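Local structure of putative methylthioribose-1-phosphate isomerase (Pyrococcus horikoshii OT3, 6A35) at residues E49-M54 and E94-T99; Y153-L158 and R185-D190. The protein probably catalyses the interconversion of methylthioribose-1-phosphate and methylthioribulose-1-phosphate, a step in methionine biosynthesis. One frame throughout, in Å; residues are numbered along the deposited sequence.

Overall arrangement
From the N terminus, after the short helix 7-10, the chain passes through strands 17-20, 23-27 and 38-41, then enters a run of helices. Contact 1 brings the end of helix 44-52 against the end of helix 82-97, closing a loop of 39 residues that includes helix 59-74. The chain continues through helices 104-119 and 125-157 into the parallel strands of the Rossmann-like part. Contact 2 closes a shorter loop, holding strand 161-165 and the first half of helix 180-190, and joins two helices that flank this strand in sequence. The contacts follow one another in series, neither nesting nor crossing. The centres of contact 1 and contact 2 are about 35 Å apart, on opposite sides of the chain's centre.

Contact 1: E49-M54 and E94-T99; sequences EAIKNM and EILKNT
I51 and K52 meet T99 where two helices of the N-terminal helical region come to their ends, in a join between helix 44-52 and the residues just past helix 82-97. The nearest backbone pair is K52 and T99, with CA atoms 5.3 Å apart, and no hydrogen bond links the two segments, so the direct contact between them is packing.

The apolar part centres on I51. Its CG2 branch, anti to the backbone N, lies 3.7 Å from CB of T99, and the two side chains meet at a slant. The CG1 branch lies anti to the carbonyl carbon, beside the backbone N, and carries CD1 to CD2 of L96 at a loose 4.5 Å. A branched isoleucine suits the place because it can cover T99 and L96 at once while it also rests on V56 and I62; L96 in turn packs on L70 and L110.

K52 works at the solvent edge. Its methylene CG lies 3.4 Å from the backbone O of T99 and 3.9 Å from CB of T99. Lysine fits because its aliphatic stem can cover the threonine while the residue as a whole remains exposed.

Two polar bonds accompany this packing. The carbonyl of I51 accepts a hydrogen bond from R100, predicted to bind substrate, so the join adjoins the probable active site. Threonine serves both needs at position 99: CB, CG2 and OG1 all touch I51, and the hydroxyl, placed between the backbone N and the carbonyl carbon (chi1 41°), at the same time donates from OG1 to O of L96 at 2.7 Å, almost straight on to the carbonyl at 174°.

Contact 2: Y153-L158 and R185-D190; sequences YGAEVL and RVMHKD
A155 is the bump and V186 and M187 the walls of the hollow that receives it, where the end of helix 125-157 leans on helix 180-190. The two segment axes come within 9.0 Å and cross at -62°. The small side chain of A155 allows the backbones to come close, with its CA 5.6 Å from that of M187. Its methyl, pointing into the other helix, lies 3.7 Å from CG1 of V186, the branch anti to the backbone N, and 3.9 Å from CG of M187. Carbon atoms of two successive residues thus flank it, and one turn further on D190 borders the same hollow.

M187 is in turn a bump for the first helix. Its stem lies against A155, and the chain runs extended at chi2 (-179°), while SD, beyond A155, comes to 4.0 Å from CD1 of L158 and 4.1 Å from CB of L158. The two side chains cross at about a right angle, with the thioether sulfur against both leucine carbons. Methionine suits the spot because its unbranched, pliable chain can follow a surface formed by A155 and, three residues later, L158. With an alanine here, the thioether would be gone, which would probably open a gap beside L158 and remove one wall from around A155.

D190 marks the exposed edge, its OD1 hydrogen-bonded to OH of Y5 and in a salt bridge with R4 near the N terminus. Helix 180-190 is the helix of the beta-alpha-beta crossover between the neighbouring parallel strands 161-165 and 193-199 of the Rossmann-like sheet, and M187 also touches L193 at the start of the second strand. Across the join, L158 and V157 rest on F276 of strand 275-278, and V157 also meets I335 of strand 333-336.

Contact 1: E49-M54 and E94-T99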
loop_
_atom_site.group_PDB
_atom_site.type_symbol
_atom_site.label_atom_id
_atom_site.label_comp_id
_atom_site.label_asym_id
_atom_site.label_seq_id
_atom_site.Cartn_x
_atom_site.Cartn_y
_atom_site.Cartn_z
ATOM N N GLU A 49 -14.488 -8.112 27.191
ATOM C CA GLU A 49 -13.081 -7.805 26.974
ATOM C C GLU A 49 -12.609 -8.369 25.620
ATOM O O GLU A 49 -11.816 -7.746 24.921
ATOM C CB GLU A 49 -12.211 -8.321 28.136
ATOM C CG GLU A 49 -10.721 -7.935 28.057
ATOM C CD GLU A 49 -10.450 -6.418 28.144
ATOM O OE1 GLU A 49 -10.434 -5.847 29.261
ATOM O OE2 GLU A 49 -10.226 -5.787 27.085
ATOM N N ALA A 50 -13.121 -9.525 25.223
ATOM C CA ALA A 50 -12.781 -10.060 23.901
ATOM C C ALA A 50 -13.345 -9.224 22.725
ATOM O O ALA A 50 -12.918 -9.387 21.587
ATOM C CB ALA A 50 -13.232 -11.519 23.779
ATOM N N ILE A 51 -14.317 -8.360 22.988
ATOM C CA ILE A 51 -14.802 -7.439 21.966
ATOM C C ILE A 51 -13.896 -6.216 21.885
ATOM O O ILE A 51 -13.524 -5.809 20.779
ATOM C CB ILE A 51 -16.253 -7.007 22.208
ATOM C CG1 ILE A 51 -17.176 -8.216 22.045
ATOM C CG2 ILE A 51 -16.651 -5.898 21.227
ATOM C CD1 ILE A 51 -18.573 -7.992 22.561
ATOM N N LYS A 52 -13.535 -5.640 23.033
ATOM C CA LYS A 52 -12.630 -4.485 23.037
ATOM C C LYS A 52 -11.274 -4.845 22.414
ATOM O O LYS A 52 -10.915 -4.257 21.411
ATOM C CB LYS A 52 -12.475 -3.882 24.443
ATOM C CG LYS A 52 -13.633 -2.961 24.797
ATOM C CD LYS A 52 -13.343 -2.132 26.028
ATOM C CE LYS A 52 -13.320 -3.014 27.256
ATOM N NZ LYS A 52 -13.528 -2.201 28.480
ATOM N N ASN A 53 -10.561 -5.811 23.011
ATOM C CA ASN A 53 -9.383 -6.487 22.431
ATOM C C ASN A 53 -9.341 -6.485 20.917
ATOM O O ASN A 53 -8.288 -6.297 20.336
ATOM C CB ASN A 53 -9.397 -7.968 22.789
ATOM C CG ASN A 53 -8.807 -8.271 24.133
ATOM O OD1 ASN A 53 -8.764 -7.431 25.026
ATOM N ND2 ASN A 53 -8.367 -9.513 24.301
ATOM N N MET A 54 -10.481 -6.753 20.290
ATOM C CA MET A 54 -10.559 -7.098 18.880
ATOM C C MET A 54 -10.223 -8.573 18.674
ATOM O O MET A 54 -9.879 -8.996 17.560
ATOM C CB MET A 54 -9.686 -6.221 17.994
ATOM C CG MET A 54 -9.969 -4.740 18.149
ATOM S SD MET A 54 -9.624 -3.834 16.629
ATOM C CE MET A 54 -9.767 -2.155 17.249
ATOM N N GLU A 94 -25.286 -3.181 29.844
ATOM C CA GLU A 94 -24.446 -1.964 29.862
ATOM C C GLU A 94 -22.960 -2.306 29.692
ATOM O O GLU A 94 -22.238 -1.629 28.948
ATOM C CB GLU A 94 -24.641 -1.116 31.150
ATOM C CG GLU A 94 -25.887 -0.232 31.193
ATOM C CD GLU A 94 -25.925 0.840 30.108
ATOM O OE1 GLU A 94 -26.692 0.680 29.134
ATOM O OE2 GLU A 94 -25.200 1.850 30.228
ATOM N N ILE A 95 -22.504 -3.340 30.393
ATOM C CA ILE A 95 -21.120 -3.803 30.258
ATOM C C ILE A 95 -20.772 -4.128 28.798
ATOM O O ILE A 95 -19.722 -3.748 28.315
ATOM C CB ILE A 95 -20.843 -5.092 31.059
ATOM C CG1 ILE A 95 -20.946 -4.829 32.570
ATOM C CG2 ILE A 95 -19.459 -5.624 30.666
ATOM C CD1 ILE A 95 -20.647 -6.014 33.469
ATOM N N LEU A 96 -21.649 -4.880 28.142
ATOM C CA LEU A 96 -21.473 -5.259 26.766
ATOM C C LEU A 96 -21.537 -4.052 25.849
ATOM O O LEU A 96 -20.697 -3.880 24.957
ATOM C CB LEU A 96 -22.556 -6.263 26.376
ATOM C CG LEU A 96 -22.291 -7.662 26.939
ATOM C CD1 LEU A 96 -23.556 -8.466 27.173
ATOM C CD2 LEU A 96 -21.359 -8.419 26.018
ATOM N N LYS A 97 -22.556 -3.226 26.082
ATOM C CA LYS A 97 -22.847 -2.049 25.265
ATOM C C LYS A 97 -21.681 -1.082 25.231
ATOM O O LYS A 97 -21.538 -0.331 24.277
ATOM C CB LYS A 97 -24.079 -1.325 25.818
ATOM C CG LYS A 97 -24.672 -0.258 24.912
ATOM C CD LYS A 97 -25.781 0.495 25.638
ATOM C CE LYS A 97 -26.435 1.553 24.765
ATOM N NZ LYS A 97 -27.360 2.429 25.535
ATOM N N ASN A 98 -20.855 -1.097 26.276
ATOM C CA ASN A 98 -19.751 -0.154 26.393
ATOM C C ASN A 98 -18.394 -0.775 26.066
ATOM O O ASN A 98 -17.412 -0.553 26.760
ATOM C CB ASN A 98 -19.796 0.500 27.776
ATOM C CG ASN A 98 -20.943 1.491 27.884
ATOM O OD1 ASN A 98 -21.988 1.195 28.472
ATOM N ND2 ASN A 98 -20.780 2.653 27.246
ATOM N N THR A 99 -18.357 -1.537 24.978
ATOM C CA THR A 99 -17.133 -2.165 24.509
ATOM C C THR A 99 -16.521 -1.278 23.432
ATOM O O THR A 99 -15.618 -0.487 23.706
ATOM C CB THR A 99 -17.418 -3.564 23.943
ATOM O OG1 THR A 99 -18.633 -3.533 23.180
ATOM C CG2 THR A 99 -17.548 -4.566 25.070
#

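Contact 2: Y153-L158 and R185-D190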
loop_
_atom_site.group_PDB
_atom_site.type_symbol
_atom_site.label_atom_id
_atom_site.label_comp_id
_atom_site.label_asym_id
_atom_site.label_seq_id
_atom_site.Cartn_x
_atom_site.Cartn_y
_atom_site.Cartn_z
ATOM N N TYR A 153 -26.023 -15.630 -5.086
ATOM C CA TYR A 153 -26.321 -14.506 -5.957
ATOM C C TYR A 153 -25.068 -14.046 -6.683
ATOM O O TYR A 153 -25.094 -13.853 -7.904
ATOM C CB TYR A 153 -26.878 -13.312 -5.166
ATOM C CG TYR A 153 -28.324 -13.448 -4.762
ATOM C CD1 TYR A 153 -29.314 -13.737 -5.705
ATOM C CD2 TYR A 153 -28.716 -13.274 -3.440
ATOM C CE1 TYR A 153 -30.643 -13.865 -5.332
ATOM C CE2 TYR A 153 -30.036 -13.405 -3.061
ATOM C CZ TYR A 153 -30.994 -13.691 -4.008
ATOM O OH TYR A 153 -32.307 -13.815 -3.623
ATOM N N GLY A 154 -23.994 -13.842 -5.919
ATOM C CA GLY A 154 -22.761 -13.299 -6.451
ATOM C C GLY A 154 -22.119 -14.243 -7.442
ATOM O O GLY A 154 -21.598 -13.827 -8.478
ATOM N N ALA A 155 -22.160 -15.528 -7.131
ATOM C CA ALA A 155 -21.576 -16.508 -8.019
ATOM C C ALA A 155 -22.292 -16.528 -9.358
ATOM O O ALA A 155 -21.705 -16.942 -10.339
ATOM C CB ALA A 155 -21.586 -17.892 -7.383
ATOM N N GLU A 156 -23.547 -16.090 -9.414
ATOM C CA GLU A 156 -24.265 -15.988 -10.697
ATOM C C GLU A 156 -23.750 -14.856 -11.575
ATOM O O GLU A 156 -23.568 -15.046 -12.768
ATOM C CB GLU A 156 -25.781 -15.811 -10.487
ATOM C CG GLU A 156 -26.474 -16.982 -9.781
ATOM C CD GLU A 156 -27.288 -17.910 -10.702
ATOM O OE1 GLU A 156 -28.128 -18.692 -10.171
ATOM O OE2 GLU A 156 -27.103 -17.868 -11.947
ATOM N N VAL A 157 -23.500 -13.694 -10.981
ATOM C CA VAL A 157 -23.200 -12.464 -11.740
ATOM C C VAL A 157 -21.737 -12.198 -12.059
ATOM O O VAL A 157 -21.463 -11.505 -13.049
ATOM C CB VAL A 157 -23.729 -11.194 -11.040
ATOM C CG1 VAL A 157 -25.208 -11.011 -11.341
ATOM C CG2 VAL A 157 -23.476 -11.228 -9.531
ATOM N N LEU A 158 -20.812 -12.683 -11.217
ATOM C CA LEU A 158 -19.356 -12.553 -11.465
ATOM C C LEU A 158 -18.868 -13.532 -12.550
ATOM O O LEU A 158 -19.422 -14.631 -12.698
ATOM C CB LEU A 158 -18.538 -12.827 -10.190
ATOM C CG LEU A 158 -18.587 -11.895 -8.977
ATOM C CD1 LEU A 158 -17.264 -11.971 -8.228
ATOM C CD2 LEU A 158 -18.873 -10.458 -9.357
ATOM N N ARG A 185 -16.188 -18.415 -2.124
ATOM C CA ARG A 185 -16.255 -19.767 -1.599
ATOM C C ARG A 185 -17.236 -20.612 -2.409
ATOM O O ARG A 185 -17.019 -21.812 -2.599
ATOM C CB ARG A 185 -16.589 -19.776 -0.114
ATOM C CG ARG A 185 -15.387 -19.576 0.788
ATOM C CD ARG A 185 -15.730 -19.961 2.228
ATOM N NE ARG A 185 -14.606 -19.899 3.153
ATOM C CZ ARG A 185 -14.080 -18.764 3.603
ATOM N NH1 ARG A 185 -14.532 -17.581 3.205
ATOM N NH2 ARG A 185 -13.080 -18.810 4.466
ATOM N N VAL A 186 -18.301 -19.990 -2.903
ATOM C CA VAL A 186 -19.267 -20.711 -3.756
ATOM C C VAL A 186 -18.644 -20.940 -5.126
ATOM O O VAL A 186 -18.729 -22.055 -5.656
ATOM C CB VAL A 186 -20.643 -20.000 -3.863
ATOM C CG1 VAL A 186 -21.495 -20.627 -4.942
ATOM C CG2 VAL A 186 -21.387 -20.066 -2.533
ATOM N N MET A 187 -17.986 -19.893 -5.657
ATOM C CA MET A 187 -17.321 -19.964 -6.964
ATOM C C MET A 187 -16.285 -21.083 -6.939
ATOM O O MET A 187 -16.203 -21.880 -7.877
ATOM C CB MET A 187 -16.685 -18.636 -7.345
ATOM C CG MET A 187 -17.679 -17.546 -7.734
ATOM S SD MET A 187 -16.904 -15.971 -8.205
ATOM C CE MET A 187 -16.274 -16.388 -9.818
ATOM N N HIS A 188 -15.520 -21.160 -5.845
ATOM C CA HIS A 188 -14.461 -22.169 -5.710
ATOM C C HIS A 188 -15.088 -23.544 -5.844
ATOM O O HIS A 188 -14.632 -24.365 -6.638
ATOM C CB HIS A 188 -13.703 -22.021 -4.368
ATOM C CG HIS A 188 -12.705 -23.116 -4.096
ATOM N ND1 HIS A 188 -11.634 -23.375 -4.923
ATOM C CD2 HIS A 188 -12.622 -24.021 -3.088
ATOM C CE1 HIS A 188 -10.939 -24.393 -4.442
ATOM N NE2 HIS A 188 -11.513 -24.799 -3.326
ATOM N N LYS A 189 -16.161 -23.777 -5.091
ATOM C CA LYS A 189 -16.805 -25.098 -5.086
ATOM C C LYS A 189 -17.289 -25.482 -6.486
ATOM O O LYS A 189 -16.952 -26.564 -6.975
ATOM C CB LYS A 189 -17.908 -25.191 -4.016
ATOM C CG LYS A 189 -17.616 -26.221 -2.926
ATOM C CD LYS A 189 -16.325 -25.953 -2.160
ATOM C CE LYS A 189 -15.641 -27.257 -1.739
ATOM N NZ LYS A 189 -14.378 -27.060 -0.949
ATOM N N ASP A 190 -18.033 -24.583 -7.126
ATOM C CA ASP A 190 -18.338 -24.664 -8.564
ATOM C C ASP A 190 -17.085 -24.849 -9.433
ATOM O O ASP A 190 -17.124 -25.571 -10.421
ATOM C CB ASP A 190 -18.986 -23.369 -9.040
ATOM C CG ASP A 190 -20.383 -23.142 -8.485
ATOM O OD1 ASP A 190 -21.005 -24.075 -7.918
ATOM O OD2 ASP A 190 -20.857 -21.992 -8.658
HETATM O O HOH W 1 -20.489 -20.099 -10.113
#